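Local coordinates for protein citrate lyase, subunit 1 (Methanosaeta concilii, PDB 6HXI) that is one subunit of ATP citrate lyase, which probably uses ATP and coenzyme A to turn citrate into oxaloacetate and acetyl-CoA, at residues 23-28 with 209-213; 128-132 with 187-191; 132-136 with 167-171. All blocks are in the same frame, centred on the assembly; numbering follows the deposited sequence.

All three contacts lie in the ATP-grasp domain and reach the same antiparallel sheet. Interaction 1 sets the loop 23-28 against strand 209-220, one strand in from an outermost strand, while interactions 2 and 3 both use strand 128-134 and share Phe132; their centres are about 17 Å apart. Interaction 2 is buried and joins that strand to helix 173-192 by the one hydrogen bond that crosses any of the three contacts. Interaction 1 is also buried but has no such bond, resting chiefly on a CH-pi contact between a proline and a tyrosine ring. Interaction 3, at the end of the strand, is only partly buried and is built largely from methionine, leucine and phenylalanine.

Interaction 1. Residues 23-28 with 209-213; sequences LDDFSY and GIVPL
At the start of strand 209-220, in the antiparallel sheet of the ATP-grasp domain, Pro212 lies against one face of the ring of Tyr28, which belongs to the loop joining helix 8-18 to strand 33-35. This is a CH-pi contact: Pro212 CD sits 3.5 Å from the centroid of the Tyr28 ring and only 10° off its normal, so the methylene is almost centred over the face. Pro212 CG extends the overlap to the far half of the ring, 3.8 Å from Tyr28 CZ. With CG anti to the backbone N (chi1 179°), the tyrosine side chain runs out along the strand, from Tyr28 CB at 3.5 Å from Ile210 O to the ring against the proline. Val211 CG1 approaches the ring obliquely, 4.3 Å from Tyr28 CD1. Ala16 and Lys12 of helix 8-18 also touch this tyrosine. An alanine here would remove the ring and is likely to leave Pro212 CD and CG without the aromatic face they pack on, opening a gap between loop and strand. Before the tyrosine, Ser27 OG rests 3.4 Å from Gly209 CA, and Leu23 CD2 meets Ile210 CG2 at 4.0 Å, their side chains crossing at about a right angle. Asp25, the centre of an inverse gamma turn, brings OD1 to 3.4 Å from Ile210 O; as both atoms are acceptors, no hydrogen bond joins them. With no hydrogen bond between 23-28 and 209-213, the join depends on shape and on the CD methylene, polarised by the neighbouring nitrogen, over the electron-rich ring.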
loop_
_atom_site.group_PDB
_atom_site.type_symbol
_atom_site.label_atom_id
_atom_site.label_comp_id
_atom_site.label_asym_id
_atom_site.label_seq_id
_atom_site.Cartn_x
_atom_site.Cartn_y
_atom_site.Cartn_z
ATOM N N LEU C 23 45.810 -39.550 32.986
ATOM C CA LEU C 23 46.523 -40.645 33.637
ATOM C C LEU C 23 45.554 -41.828 33.842
ATOM O O LEU C 23 44.376 -41.726 33.485
ATOM C CB LEU C 23 46.975 -40.084 35.005
ATOM C CG LEU C 23 48.115 -40.748 35.757
ATOM C CD1 LEU C 23 49.400 -40.771 34.930
ATOM C CD2 LEU C 23 48.354 -40.036 37.079
ATOM N N ASP C 24 46.043 -42.947 34.414
ATOM C CA ASP C 24 45.200 -44.095 34.773
ATOM C C ASP C 24 44.977 -43.980 36.288
ATOM O O ASP C 24 45.160 -44.943 37.030
ATOM C CB ASP C 24 45.863 -45.431 34.389
ATOM C CG ASP C 24 46.294 -45.543 32.941
ATOM O OD1 ASP C 24 45.762 -44.781 32.097
ATOM O OD2 ASP C 24 47.169 -46.385 32.648
ATOM N N ASP C 25 44.607 -42.756 36.738
ATOM C CA ASP C 25 44.400 -42.360 38.132
ATOM C C ASP C 25 43.022 -42.764 38.659
ATOM O O ASP C 25 42.339 -41.992 39.353
ATOM C CB ASP C 25 44.689 -40.851 38.334
ATOM C CG ASP C 25 44.661 -40.399 39.788
ATOM O OD1 ASP C 25 45.343 -41.041 40.626
ATOM O OD2 ASP C 25 43.901 -39.451 40.101
ATOM N N PHE C 26 42.632 -44.010 38.365
ATOM C CA PHE C 26 41.390 -44.570 38.869
ATOM C C PHE C 26 41.734 -45.138 40.240
ATOM O O PHE C 26 40.849 -45.592 40.976
ATOM C CB PHE C 26 40.849 -45.642 37.909
ATOM C CG PHE C 26 40.850 -45.244 36.449
ATOM C CD1 PHE C 26 39.901 -44.357 35.950
ATOM C CD2 PHE C 26 41.800 -45.755 35.573
ATOM C CE1 PHE C 26 39.904 -43.988 34.604
ATOM C CE2 PHE C 26 41.797 -45.392 34.225
ATOM C CZ PHE C 26 40.851 -44.509 33.751
ATOM N N SER C 27 43.044 -45.080 40.585
ATOM C CA SER C 27 43.609 -45.527 41.855
ATOM C C SER C 27 43.162 -44.594 42.977
ATOM O O SER C 27 42.736 -45.071 44.024
ATOM C CB SER C 27 45.129 -45.603 41.773
ATOM O OG SER C 27 45.549 -46.746 41.046
ATOM N N TYR C 28 43.209 -43.271 42.746
ATOM C CA TYR C 28 42.745 -42.326 43.750
ATOM C C TYR C 28 41.238 -42.091 43.620
ATOM O O TYR C 28 40.768 -41.488 42.648
ATOM C CB TYR C 28 43.561 -41.020 43.747
ATOM C CG TYR C 28 43.083 -40.002 44.766
ATOM C CD1 TYR C 28 43.189 -40.250 46.132
ATOM C CD2 TYR C 28 42.536 -38.786 44.365
ATOM C CE1 TYR C 28 42.751 -39.319 47.072
ATOM C CE2 TYR C 28 42.089 -37.852 45.296
ATOM C CZ TYR C 28 42.202 -38.121 46.650
ATOM O OH TYR C 28 41.766 -37.210 47.585
ATOM N N GLY C 209 49.597 -47.098 42.084
ATOM C CA GLY C 209 48.720 -45.937 42.011
ATOM C C GLY C 209 49.324 -44.716 42.674
ATOM O O GLY C 209 50.336 -44.831 43.375
ATOM N N ILE C 210 48.705 -43.537 42.464
ATOM C CA ILE C 210 49.221 -42.276 43.001
ATOM C C ILE C 210 48.181 -41.569 43.915
ATOM O O ILE C 210 47.036 -41.361 43.511
ATOM C CB ILE C 210 49.782 -41.403 41.834
ATOM C CG1 ILE C 210 50.808 -40.378 42.338
ATOM C CG2 ILE C 210 48.704 -40.763 40.953
ATOM C CD1 ILE C 210 52.193 -40.839 42.102
ATOM N N VAL C 211 48.592 -41.248 45.165
ATOM C CA VAL C 211 47.722 -40.658 46.192
ATOM C C VAL C 211 48.199 -39.271 46.704
ATOM O O VAL C 211 49.267 -39.189 47.316
ATOM C CB VAL C 211 47.507 -41.660 47.375
ATOM C CG1 VAL C 211 46.692 -41.042 48.507
ATOM C CG2 VAL C 211 46.849 -42.950 46.901
ATOM N N PRO C 212 47.364 -38.206 46.570
ATOM C CA PRO C 212 47.746 -36.888 47.130
ATOM C C PRO C 212 47.431 -36.816 48.634
ATOM O O PRO C 212 46.304 -37.139 49.021
ATOM C CB PRO C 212 46.854 -35.919 46.348
ATOM C CG PRO C 212 45.630 -36.711 46.029
ATOM C CD PRO C 212 46.049 -38.146 45.895
ATOM N N LEU C 213 48.384 -36.376 49.480
ATOM C CA LEU C 213 48.119 -36.300 50.921
ATOM C C LEU C 213 47.683 -34.919 51.386
ATOM O O LEU C 213 46.760 -34.804 52.192
ATOM C CB LEU C 213 49.295 -36.826 51.759
ATOM C CG LEU C 213 49.670 -38.318 51.573
ATOM C CD1 LEU C 213 50.880 -38.688 52.422
ATOM C CD2 LEU C 213 48.486 -39.242 51.852
#

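Interaction 2. Residues 128-132 with 187-191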
loop_
_atom_site.group_PDB
_atom_site.type_symbol
_atom_site.label_atom_id
_atom_site.label_comp_id
_atom_site.label_asym_id
_atom_site.label_seq_id
_atom_site.Cartn_x
_atom_site.Cartn_y
_atom_site.Cartn_z
ATOM N N GLY C 128 56.272 -19.393 30.516
ATOM C CA GLY C 128 55.495 -20.621 30.578
ATOM C C GLY C 128 55.165 -21.044 31.987
ATOM O O GLY C 128 54.948 -20.202 32.859
ATOM N N ASP C 129 55.114 -22.361 32.206
ATOM C CA ASP C 129 54.810 -22.986 33.498
ATOM C C ASP C 129 56.037 -23.694 34.041
ATOM O O ASP C 129 56.832 -24.236 33.271
ATOM C CB ASP C 129 53.643 -23.975 33.359
ATOM C CG ASP C 129 52.473 -23.421 32.555
ATOM O OD1 ASP C 129 52.086 -22.255 32.795
ATOM O OD2 ASP C 129 51.955 -24.151 31.678
ATOM N N ASN C 130 56.211 -23.667 35.363
ATOM C CA ASN C 130 57.332 -24.335 36.010
ATOM C C ASN C 130 56.820 -25.439 36.923
ATOM O O ASN C 130 55.944 -25.191 37.747
ATOM C CB ASN C 130 58.189 -23.339 36.784
ATOM C CG ASN C 130 58.811 -22.282 35.914
ATOM O OD1 ASN C 130 59.567 -22.578 34.988
ATOM N ND2 ASN C 130 58.493 -21.021 36.189
ATOM N N ILE C 131 57.338 -26.662 36.738
ATOM C CA ILE C 131 57.019 -27.832 37.560
ATOM C C ILE C 131 58.183 -28.026 38.539
ATOM O O ILE C 131 59.335 -28.038 38.122
ATOM C CB ILE C 131 56.751 -29.106 36.699
ATOM C CG1 ILE C 131 55.642 -28.836 35.634
ATOM C CG2 ILE C 131 56.415 -30.330 37.597
ATOM C CD1 ILE C 131 55.498 -29.878 34.554
ATOM N N PHE C 132 57.882 -28.147 39.827
ATOM C CA PHE C 132 58.874 -28.337 40.889
ATOM C C PHE C 132 58.685 -29.718 41.491
ATOM O O PHE C 132 57.547 -30.123 41.736
ATOM C CB PHE C 132 58.759 -27.232 41.959
ATOM C CG PHE C 132 58.867 -25.835 41.393
ATOM C CD1 PHE C 132 60.107 -25.264 41.137
ATOM C CD2 PHE C 132 57.730 -25.102 41.083
ATOM C CE1 PHE C 132 60.208 -23.980 40.583
ATOM C CE2 PHE C 132 57.832 -23.821 40.524
ATOM C CZ PHE C 132 59.070 -23.267 40.288
ATOM N N TRP C 187 50.326 -31.454 34.882
ATOM C CA TRP C 187 50.498 -30.255 34.052
ATOM C C TRP C 187 49.290 -30.075 33.120
ATOM O O TRP C 187 48.810 -28.956 32.959
ATOM C CB TRP C 187 51.793 -30.291 33.223
ATOM C CG TRP C 187 51.930 -29.061 32.375
ATOM C CD1 TRP C 187 52.296 -27.815 32.793
ATOM C CD2 TRP C 187 51.539 -28.926 31.006
ATOM N NE1 TRP C 187 52.208 -26.920 31.753
ATOM C CE2 TRP C 187 51.719 -27.569 30.650
ATOM C CE3 TRP C 187 51.017 -29.815 30.050
ATOM C CZ2 TRP C 187 51.461 -27.094 29.358
ATOM C CZ3 TRP C 187 50.774 -29.351 28.768
ATOM C CH2 TRP C 187 50.990 -28.002 28.432
ATOM N N ARG C 188 48.813 -31.175 32.506
ATOM C CA ARG C 188 47.667 -31.160 31.594
ATOM C C ARG C 188 46.423 -30.745 32.371
ATOM O O ARG C 188 45.655 -29.908 31.905
ATOM C CB ARG C 188 47.492 -32.540 30.932
ATOM C CG ARG C 188 48.659 -32.951 30.047
ATOM C CD ARG C 188 48.254 -34.098 29.134
ATOM N NE ARG C 188 49.404 -34.859 28.641
ATOM C CZ ARG C 188 50.119 -34.547 27.560
ATOM N NH1 ARG C 188 49.840 -33.452 26.860
ATOM N NH2 ARG C 188 51.140 -35.308 27.192
ATOM N N PHE C 189 46.287 -31.269 33.590
ATOM C CA PHE C 189 45.225 -30.939 34.522
ATOM C C PHE C 189 45.302 -29.449 34.905
ATOM O O PHE C 189 44.289 -28.769 34.900
ATOM C CB PHE C 189 45.328 -31.861 35.751
ATOM C CG PHE C 189 44.446 -31.526 36.929
ATOM C CD1 PHE C 189 43.083 -31.797 36.896
ATOM C CD2 PHE C 189 44.987 -30.976 38.090
ATOM C CE1 PHE C 189 42.266 -31.491 37.986
ATOM C CE2 PHE C 189 44.169 -30.669 39.182
ATOM C CZ PHE C 189 42.810 -30.929 39.122
ATOM N N TYR C 190 46.506 -28.945 35.182
ATOM C CA TYR C 190 46.779 -27.542 35.542
ATOM C C TYR C 190 46.363 -26.612 34.374
ATOM O O TYR C 190 45.633 -25.631 34.574
ATOM C CB TYR C 190 48.287 -27.413 35.860
ATOM C CG TYR C 190 48.787 -26.009 36.135
ATOM C CD1 TYR C 190 48.807 -25.497 37.426
ATOM C CD2 TYR C 190 49.335 -25.229 35.117
ATOM C CE1 TYR C 190 49.290 -24.214 37.689
ATOM C CE2 TYR C 190 49.843 -23.960 35.372
ATOM C CZ TYR C 190 49.811 -23.454 36.660
ATOM O OH TYR C 190 50.294 -22.198 36.920
ATOM N N SER C 191 46.808 -26.977 33.162
ATOM C CA SER C 191 46.613 -26.271 31.901
ATOM C C SER C 191 45.183 -26.225 31.393
ATOM O O SER C 191 44.779 -25.211 30.830
ATOM C CB SER C 191 47.515 -26.868 30.829
ATOM O OG SER C 191 48.755 -26.182 30.853
#
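Strand 128-132 and helix 187-191 pass each other with their axes 10.8 Å apart at closest and their directions 140° apart, Ile131 and Trp187 being the pair whose CA atoms come nearest. Asp129 and Trp187 carry the contact. The indole N-H of Trp187 NE1 donates to Asp129 OD2 at 2.8 Å, with a somewhat bent N-H...O angle of 149°. It meets the carboxylate oxygen on its anti side, a little out of the carboxylate plane, and the oxygen is in turn slightly tilted from the indole plane. A chi1 of 179° turns the indole away from the backbone N of Trp187 and off the helix, its nitrogen edge toward the strand. Ser191, one helical turn on, lays OG over one face of the indole, toward the rim. The helix belongs to 173-192, which packs across a face of the antiparallel sheet in the ATP-grasp domain, so this bond ties helix to sheet directly. Tyr190, three residues on from Trp187, also points toward the strand: its CE2 comes edge-on to Asp129 OD1 at 3.8 Å, the carboxylate standing steeply to the ring plane. Ser124 of strand 118-125 links both groups, since its OG is hydrogen-bonded to Asp129 OD1 and to Tyr190 OH. Arg119 and Arg122 of the neighbouring succinyl-CoA ligase subunit alpha chain form long, weak ion pairs with Asp129, and would probably help to stabilise its negative charge in this buried setting. Two residues along the strand from the acid, Ile131 CD1 packs at 4.0 Å against Trp187 CB, and Ile159 and Val153 touch both of these side chains.

Interaction 3. Residues 132-136 with 167-171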
loop_
_atom_site.group_PDB
_atom_site.type_symbol
_atom_site.label_atom_id
_atom_site.label_comp_id
_atom_site.label_asym_id
_atom_site.label_seq_id
_atom_site.Cartn_x
_atom_site.Cartn_y
_atom_site.Cartn_z
ATOM N N PHE C 132 57.882 -28.147 39.827
ATOM C CA PHE C 132 58.874 -28.337 40.889
ATOM C C PHE C 132 58.685 -29.718 41.491
ATOM O O PHE C 132 57.547 -30.123 41.736
ATOM C CB PHE C 132 58.759 -27.232 41.959
ATOM C CG PHE C 132 58.867 -25.835 41.393
ATOM C CD1 PHE C 132 60.107 -25.264 41.137
ATOM C CD2 PHE C 132 57.730 -25.102 41.083
ATOM C CE1 PHE C 132 60.208 -23.980 40.583
ATOM C CE2 PHE C 132 57.832 -23.821 40.524
ATOM C CZ PHE C 132 59.070 -23.267 40.288
ATOM N N PHE C 133 59.787 -30.466 41.662
ATOM C CA PHE C 133 59.740 -31.806 42.219
ATOM C C PHE C 133 60.889 -32.044 43.188
ATOM O O PHE C 133 62.027 -31.637 42.923
ATOM C CB PHE C 133 59.721 -32.888 41.107
ATOM C CG PHE C 133 59.733 -34.318 41.613
ATOM C CD1 PHE C 133 58.558 -34.944 42.009
ATOM C CD2 PHE C 133 60.923 -35.031 41.710
ATOM C CE1 PHE C 133 58.571 -36.244 42.515
ATOM C CE2 PHE C 133 60.940 -36.337 42.224
ATOM C CZ PHE C 133 59.759 -36.942 42.601
ATOM N N SER C 134 60.594 -32.749 44.287
ATOM C CA SER C 134 61.581 -33.165 45.284
ATOM C C SER C 134 61.176 -34.499 45.914
ATOM O O SER C 134 60.003 -34.891 45.838
ATOM C CB SER C 134 61.778 -32.091 46.351
ATOM O OG SER C 134 62.926 -32.377 47.135
ATOM N N MET C 135 62.139 -35.225 46.499
ATOM C CA MET C 135 61.823 -36.510 47.137
ATOM C C MET C 135 61.724 -36.366 48.658
ATOM O O MET C 135 61.578 -37.360 49.380
ATOM C CB MET C 135 62.770 -37.627 46.689
ATOM C CG MET C 135 62.612 -37.971 45.218
ATOM S SD MET C 135 63.952 -38.960 44.528
ATOM C CE MET C 135 65.366 -38.050 45.101
ATOM N N ASP C 136 61.720 -35.095 49.120
ATOM C CA ASP C 136 61.594 -34.693 50.516
ATOM C C ASP C 136 60.355 -33.803 50.680
ATOM O O ASP C 136 60.453 -32.571 50.653
ATOM C CB ASP C 136 62.880 -33.995 51.010
ATOM C CG ASP C 136 64.151 -34.792 50.774
ATOM O OD1 ASP C 136 64.300 -35.877 51.392
ATOM O OD2 ASP C 136 64.998 -34.333 49.971
ATOM N N LYS C 167 64.729 -36.460 35.384
ATOM C CA LYS C 167 64.331 -36.101 36.733
ATOM C C LYS C 167 65.345 -36.813 37.678
ATOM O O LYS C 167 66.418 -37.230 37.210
ATOM C CB LYS C 167 62.921 -36.654 36.947
ATOM C CG LYS C 167 62.088 -35.922 37.993
ATOM C CD LYS C 167 60.590 -35.990 37.703
ATOM C CE LYS C 167 60.001 -37.379 37.810
ATOM N NZ LYS C 167 60.092 -38.124 36.527
ATOM N N LEU C 168 65.013 -36.967 38.980
ATOM C CA LEU C 168 65.908 -37.566 39.970
ATOM C C LEU C 168 66.205 -39.059 39.733
ATOM O O LEU C 168 65.280 -39.873 39.640
ATOM C CB LEU C 168 65.416 -37.311 41.398
ATOM C CG LEU C 168 65.679 -35.886 41.906
ATOM C CD1 LEU C 168 64.495 -35.334 42.669
ATOM C CD2 LEU C 168 66.984 -35.792 42.705
ATOM N N PRO C 169 67.514 -39.414 39.613
ATOM C CA PRO C 169 67.885 -40.831 39.388
ATOM C C PRO C 169 67.621 -41.742 40.585
ATOM O O PRO C 169 67.342 -42.923 40.388
ATOM C CB PRO C 169 69.378 -40.763 39.048
ATOM C CG PRO C 169 69.865 -39.513 39.694
ATOM C CD PRO C 169 68.714 -38.549 39.694
ATOM N N ALA C 170 67.682 -41.179 41.817
ATOM C CA ALA C 170 67.438 -41.852 43.098
ATOM C C ALA C 170 66.091 -42.602 43.172
ATOM O O ALA C 170 65.968 -43.550 43.954
ATOM C CB ALA C 170 67.546 -40.851 44.237
ATOM N N GLU C 171 65.092 -42.175 42.356
ATOM C CA GLU C 171 63.758 -42.779 42.242
ATOM C C GLU C 171 63.850 -44.204 41.715
ATOM O O GLU C 171 64.788 -44.524 40.972
ATOM C CB GLU C 171 62.904 -41.971 41.274
ATOM C CG GLU C 171 62.089 -40.884 41.930
ATOM C CD GLU C 171 61.561 -39.927 40.889
ATOM O OE1 GLU C 171 60.573 -40.285 40.211
ATOM O OE2 GLU C 171 62.187 -38.862 40.685
#
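Met135, just beyond the end of strand 128-134, reaches into the type I beta turn formed by Leu168 to Glu171. This turn lies in the loop between strand 149-154 and helix 173-192 of the ATP-grasp domain, so the contact joins that loop to the end of strand 128-134. Met135 CB starts the side chain toward the turn, and CG then passes 4.1 Å from Leu168 CD1. The sulfur lies against carbons: Met135 SD is 3.7 Å from Glu171 CG and nearly as close to Leu168 CB. A bend at the last torsion (chi3 -49°) turns the methyl so that Met135 CE touches Ala170 CB and Leu168 CD2, each at 3.7 Å, with the methionine and leucine meeting tip to tip. Leu168 thus has two partners, because its other methyl, CD1, sits at the edge of the Phe133 ring, 3.7 Å from Phe133 CD2. Lys167 CD lies over one face of this ring, and the lysine chain crosses the phenylalanine at about a right angle. Glu171 comes from the opposite direction to Phe133, its OE2 lying close to the ring, obliquely, at 3.2 Å from Phe133 CE2. Val179 of helix 173-192 touches Phe133, Lys167 and Glu171. Since no hydrogen bond crosses between 132-136 and 167-171, the turn is held to the strand end largely by apolar contacts.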